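Local structure of epimerase (Methylomonas sp. DH-1, 7CJ7) at residues S247-I252 with V263-H269. The protein catalyses the manganese-dependent epimerization of ketoses at C3, with highest activity toward L-ribulose, and works as a homodimer. Residues are numbered along the deposited sequence; the frame is centred on the assembly and turned at random.
Sequences SFSSEI and VWRNLWH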
loop_
_atom_site.group_PDB
_atom_site.type_symbol
_atom_site.label_atom_id
_atom_site.label_comp_id
_atom_site.label_asym_id
_atom_site.label_seq_id
_atom_site.Cartn_x
_atom_site.Cartn_y
_atom_site.Cartn_z
ATOM N N SER A 247 8.776 9.396 -8.191
ATOM C CA SER A 247 8.882 9.840 -6.783
ATOM C C SER A 247 7.811 10.885 -6.498
ATOM O O SER A 247 7.574 11.753 -7.349
ATOM C CB SER A 247 10.265 10.380 -6.503
ATOM O OG SER A 247 10.414 10.711 -5.140
ATOM N N PHE A 248 7.207 10.820 -5.320
ATOM C CA PHE A 248 6.152 11.776 -4.921
ATOM C C PHE A 248 6.471 12.324 -3.535
ATOM O O PHE A 248 6.820 11.547 -2.617
ATOM C CB PHE A 248 4.779 11.115 -4.980
ATOM C CG PHE A 248 4.420 10.561 -6.333
ATOM C CD1 PHE A 248 3.900 11.378 -7.321
ATOM C CD2 PHE A 248 4.610 9.219 -6.618
ATOM C CE1 PHE A 248 3.589 10.862 -8.570
ATOM C CE2 PHE A 248 4.300 8.711 -7.864
ATOM C CZ PHE A 248 3.787 9.531 -8.837
ATOM N N SER A 249 6.340 13.643 -3.410
ATOM C CA SER A 249 6.481 14.384 -2.136
ATOM C C SER A 249 5.346 15.402 -2.050
ATOM O O SER A 249 4.922 15.887 -3.112
ATOM C CB SER A 249 7.827 15.055 -2.051
ATOM O OG SER A 249 7.921 15.813 -0.857
ATOM N N SER A 250 4.893 15.731 -0.840
ATOM C CA SER A 250 3.907 16.815 -0.609
ATOM C C SER A 250 4.487 18.145 -1.118
ATOM O O SER A 250 3.706 19.093 -1.307
ATOM C CB SER A 250 3.486 16.881 0.842
ATOM O OG SER A 250 4.609 17.073 1.689
ATOM N N GLU A 251 5.802 18.200 -1.366
ATOM C CA GLU A 251 6.505 19.380 -1.943
ATOM C C GLU A 251 5.868 19.772 -3.286
ATOM O O GLU A 251 5.719 20.985 -3.550
ATOM C CB GLU A 251 7.992 19.069 -2.143
ATOM C CG GLU A 251 8.792 20.261 -2.650
ATOM C CD GLU A 251 8.952 21.372 -1.631
ATOM O OE1 GLU A 251 9.336 22.495 -2.028
ATOM O OE2 GLU A 251 8.698 21.107 -0.445
ATOM N N ILE A 252 5.552 18.782 -4.128
ATOM C CA ILE A 252 5.004 18.996 -5.500
ATOM C C ILE A 252 3.698 18.212 -5.601
ATOM O O ILE A 252 3.760 16.960 -5.580
ATOM C CB ILE A 252 6.011 18.569 -6.589
ATOM C CG1 ILE A 252 7.390 19.211 -6.400
ATOM C CG2 ILE A 252 5.442 18.848 -7.975
ATOM C CD1 ILE A 252 7.465 20.653 -6.829
ATOM N N VAL A 263 -0.188 10.824 -0.927
ATOM C CA VAL A 263 1.171 11.392 -0.694
ATOM C C VAL A 263 1.070 12.418 0.441
ATOM O O VAL A 263 0.990 13.623 0.166
ATOM C CB VAL A 263 1.761 11.990 -1.981
ATOM C CG1 VAL A 263 3.179 12.510 -1.762
ATOM C CG2 VAL A 263 1.741 10.982 -3.112
ATOM N N TRP A 264 1.091 11.938 1.681
ATOM C CA TRP A 264 0.851 12.765 2.890
ATOM C C TRP A 264 2.149 13.410 3.376
ATOM O O TRP A 264 2.060 14.375 4.134
ATOM C CB TRP A 264 0.244 11.915 4.002
ATOM C CG TRP A 264 -0.944 11.090 3.618
ATOM C CD1 TRP A 264 -1.215 9.834 4.072
ATOM C CD2 TRP A 264 -2.045 11.450 2.759
ATOM N NE1 TRP A 264 -2.392 9.377 3.550
ATOM C CE2 TRP A 264 -2.935 10.352 2.756
ATOM C CE3 TRP A 264 -2.369 12.574 1.991
ATOM C CZ2 TRP A 264 -4.111 10.346 2.010
ATOM C CZ3 TRP A 264 -3.540 12.573 1.263
ATOM C CH2 TRP A 264 -4.400 11.474 1.274
ATOM N N ARG A 265 3.307 12.862 3.001
ATOM C CA ARG A 265 4.596 13.258 3.619
ATOM C C ARG A 265 5.477 14.014 2.633
ATOM O O ARG A 265 5.379 13.786 1.418
ATOM C CB ARG A 265 5.352 12.040 4.150
ATOM C CG ARG A 265 4.581 11.256 5.202
ATOM C CD ARG A 265 5.523 10.338 5.951
ATOM N NE ARG A 265 5.787 9.116 5.210
ATOM C CZ ARG A 265 6.946 8.467 5.198
ATOM N NH1 ARG A 265 7.993 8.956 5.842
ATOM N NH2 ARG A 265 7.056 7.337 4.521
ATOM N N ASN A 266 6.317 14.884 3.186
ATOM C CA ASN A 266 7.429 15.552 2.469
ATOM C C ASN A 266 8.660 14.644 2.559
ATOM O O ASN A 266 9.265 14.594 3.634
ATOM C CB ASN A 266 7.698 16.942 3.052
ATOM C CG ASN A 266 8.788 17.665 2.293
ATOM O OD1 ASN A 266 8.593 18.771 1.792
ATOM N ND2 ASN A 266 9.931 17.023 2.175
ATOM N N LEU A 267 8.983 13.929 1.479
ATOM C CA LEU A 267 10.110 12.958 1.402
ATOM C C LEU A 267 11.316 13.646 0.761
ATOM O O LEU A 267 12.398 13.034 0.724
ATOM C CB LEU A 267 9.670 11.748 0.569
ATOM C CG LEU A 267 9.170 10.539 1.358
ATOM C CD1 LEU A 267 9.033 10.873 2.831
ATOM C CD2 LEU A 267 7.860 10.026 0.796
ATOM N N TRP A 268 11.110 14.862 0.257
ATOM C CA TRP A 268 12.128 15.670 -0.465
ATOM C C TRP A 268 11.558 17.050 -0.778
ATOM O O TRP A 268 10.319 17.197 -0.768
ATOM C CB TRP A 268 12.617 14.964 -1.737
ATOM C CG TRP A 268 11.557 14.490 -2.689
ATOM C CD1 TRP A 268 11.093 13.210 -2.813
ATOM C CD2 TRP A 268 10.878 15.256 -3.706
ATOM N NE1 TRP A 268 10.151 13.136 -3.803
ATOM C CE2 TRP A 268 10.001 14.370 -4.377
ATOM C CE3 TRP A 268 10.920 16.592 -4.116
ATOM C CZ2 TRP A 268 9.179 14.782 -5.425
ATOM C CZ3 TRP A 268 10.104 17.000 -5.150
ATOM C CH2 TRP A 268 9.252 16.106 -5.798
ATOM N N HIS A 269 12.441 18.015 -1.054
ATOM C CA HIS A 269 12.088 19.420 -1.383
ATOM C C HIS A 269 12.825 19.855 -2.656
ATOM O O HIS A 269 12.282 20.705 -3.371
ATOM C CB HIS A 269 12.394 20.335 -0.186
ATOM C CG HIS A 269 13.826 20.307 0.223
ATOM N ND1 HIS A 269 14.771 21.144 -0.339
ATOM C CD2 HIS A 269 14.487 19.522 1.104
ATOM C CE1 HIS A 269 15.952 20.883 0.189
ATOM N NE2 HIS A 269 15.805 19.887 1.073
#
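With CG of W268 set between the backbone N and carbonyl carbon (chi1 52°), the indole folds back against S249, whose OG stands anti to the backbone N (chi1 177°), turned toward the W268 carbonyl. S249 CB sits over the indole face, 3.4 Å from the centroid of the five-membered ring, a CH-pi contact that small serine allows. S249 OG donates to W268 O at 2.8 Å, in the carbonyl plane on a lone pair, while accepting from L267 N and, 3.2 Å away, from E251 N, the last an ST turn. In the TIM barrel, 247-252 follows the last strand, 242-245, and 263-269 leads into helix 271-285, whose L274 also packs on W268. NE1 of the indole gives S247 OG a weak, bent hydrogen bond; that hydroxyl also bonds R217 O. At the six-membered end, the branched hydrocarbon of I252 crosses at about a right angle, its CG1 3.7 Å from W268 CH2. A leucine in place of W268 would probably leave S247 OG without its NE1 partner and S249 CB without an aromatic face. S250 N bonds R265 O at 3.0 Å, and V263's methyls reach F248 CB (CG2) and the S249 backbone (CG1), while F248 packs on substrate-binding R217.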